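Alkaline phosphatase (Thermus thermophilus, PDB 7KWD) probably hydrolyses phosphate monoesters as a homodimeric metalloenzyme of the alkaline phosphatase family, with zinc and magnesium as cofactors. Local coordinates at residues R36-L41 against G465-L470. Residues are numbered along the deposited sequence; the frame is centred on the assembly and turned at random.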
# COMPACT_ATOMS: atom_id res chain seq x y z
N ARG A 36 12.73 25.26 8.81
CA ARG A 36 13.26 25.26 10.17
C ARG A 36 14.67 24.72 10.12
O ARG A 36 15.04 23.98 9.21
CB ARG A 36 12.46 24.37 11.15
CG ARG A 36 11.03 24.78 11.36
CD ARG A 36 10.90 26.09 12.15
NE ARG A 36 9.50 26.53 12.19
CZ ARG A 36 9.06 27.63 12.79
NH1 ARG A 36 9.92 28.43 13.42
NH2 ARG A 36 7.77 27.94 12.77
N ARG A 37 15.46 25.08 11.12
CA ARG A 37 16.82 24.58 11.28
C ARG A 37 16.93 23.86 12.62
O ARG A 37 16.16 24.12 13.54
CB ARG A 37 17.82 25.68 11.17
CG ARG A 37 17.92 26.25 9.78
CD ARG A 37 18.22 27.74 9.88
NE ARG A 37 17.95 28.53 8.67
CZ ARG A 37 18.89 29.15 7.96
NH1 ARG A 37 20.17 29.03 8.28
NH2 ARG A 37 18.55 29.88 6.91
N TYR A 38 17.88 22.93 12.69
CA TYR A 38 18.03 22.04 13.81
C TYR A 38 19.51 21.81 14.04
O TYR A 38 20.32 22.01 13.14
CB TYR A 38 17.31 20.70 13.56
CG TYR A 38 15.83 20.85 13.34
CD1 TYR A 38 14.95 20.83 14.40
CD2 TYR A 38 15.33 21.00 12.06
CE1 TYR A 38 13.57 20.95 14.18
CE2 TYR A 38 13.98 21.14 11.83
CZ TYR A 38 13.10 21.12 12.88
OH TYR A 38 11.76 21.26 12.64
N ARG A 39 19.84 21.39 15.27
CA ARG A 39 21.18 20.97 15.61
C ARG A 39 21.36 19.46 15.55
O ARG A 39 22.47 18.99 15.29
CB ARG A 39 21.59 21.44 17.02
CG ARG A 39 23.14 21.58 17.18
CD ARG A 39 23.61 21.96 18.61
NE ARG A 39 22.89 21.17 19.59
CZ ARG A 39 23.43 20.46 20.56
NH1 ARG A 39 24.75 20.43 20.74
NH2 ARG A 39 22.62 19.76 21.37
N ASN A 40 20.30 18.69 15.82
CA ASN A 40 20.38 17.24 15.88
C ASN A 40 19.34 16.64 14.93
O ASN A 40 18.29 17.22 14.69
CB ASN A 40 20.13 16.71 17.29
CG ASN A 40 21.03 17.36 18.32
OD1 ASN A 40 22.25 17.45 18.13
ND2 ASN A 40 20.44 17.80 19.41
N LEU A 41 19.66 15.45 14.42
CA LEU A 41 18.83 14.77 13.43
C LEU A 41 18.79 13.31 13.81
O LEU A 41 19.84 12.68 13.95
CB LEU A 41 19.42 14.93 12.02
CG LEU A 41 18.72 14.17 10.90
CD1 LEU A 41 17.34 14.75 10.66
CD2 LEU A 41 19.57 14.25 9.65
N GLY A 465 19.68 17.80 4.69
CA GLY A 465 20.66 18.87 4.50
C GLY A 465 20.12 20.22 4.94
O GLY A 465 20.84 21.01 5.53
N GLU A 466 18.86 20.50 4.62
CA GLU A 466 18.23 21.73 5.09
C GLU A 466 18.23 21.78 6.59
O GLU A 466 18.64 22.77 7.19
CB GLU A 466 16.80 21.86 4.58
CG GLU A 466 16.07 23.01 5.26
CD GLU A 466 14.66 23.29 4.70
OE1 GLU A 466 14.09 22.40 3.99
OE2 GLU A 466 14.12 24.38 5.00
N ALA A 467 17.76 20.70 7.24
CA ALA A 467 17.62 20.71 8.69
C ALA A 467 18.92 21.13 9.37
O ALA A 467 18.89 21.85 10.36
CB ALA A 467 17.20 19.33 9.22
N LEU A 468 20.06 20.66 8.86
CA LEU A 468 21.33 20.86 9.57
C LEU A 468 22.25 21.88 8.91
O LEU A 468 23.33 22.15 9.43
CB LEU A 468 22.10 19.54 9.70
CG LEU A 468 21.37 18.39 10.39
CD1 LEU A 468 22.27 17.17 10.47
CD2 LEU A 468 20.93 18.83 11.74
N GLY A 469 21.85 22.47 7.79
CA GLY A 469 22.73 23.38 7.09
C GLY A 469 23.88 22.66 6.43
O GLY A 469 25.00 23.18 6.38
N LEU A 470 23.61 21.46 5.90
CA LEU A 470 24.60 20.60 5.29
C LEU A 470 24.15 20.20 3.90
O LEU A 470 24.30 19.05 3.47
CB LEU A 470 24.84 19.36 6.15
CG LEU A 470 25.59 19.65 7.46
CD1 LEU A 470 25.63 18.42 8.35
CD2 LEU A 470 26.98 20.16 7.18
O HOH W 1 15.46 25.68 6.95
O HOH W 2 23.44 22.15 12.15
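The C-terminal turn of helix 459-468 packs against the loop leading into strand 40-46 and the start of that strand, where Tyr38 and Leu41 meet Ala467 and Leu468. Tyr38 N donates to Ala467 O at 2.8 Å. The bond lies in the carbonyl plane, but it is bent, with 143° at the hydrogen. Arg37 CA adds a CA-H...O contact to the same oxygen at 3.5 Å. Ala467 O lies in the last turn, where the helix has no following turn to supply an N-H; the incoming loop provides one. The Tyr38 ring sits obliquely to the Ala467 methyl, with CD2 3.8 Å from CB. Its hydroxyl bonds to Gln445 O.

Strand 40-46 runs parallel to strands 265-271 and 310-325, and the contact lies away from the metal sites. The helix ends in a Schellman motif. Gly469 takes positive phi; Leu470 N bonds back to Gly465 O, and Gly469 N to Glu466 O. Leu468 sends its two methyls to different neighbours. CD1 lies 3.9 Å from Leu41 CB, and the two leucine side chains cross at about a right angle. CD2 packs against the backbone, 3.5 Å from Tyr38 O. With chi1 at -57°, Leu468 CG stands anti to its own carbonyl carbon and beside its N, which carries both methyls toward segment 36-41. Phe125 and Val266 also touch Leu468. With an alanine here, a gap would probably open beside Leu41 CB, and Tyr38 O would lose the methyl packed against it.

Two waters bridge the segments. One donates to Arg36 O and to Glu466 OE2. The Glu466 carboxylate also accepts from Leu34 N and Gly35 N. The second water donates to Leu468 O at 2.7 Å and, over a longer reach, to Tyr38 O.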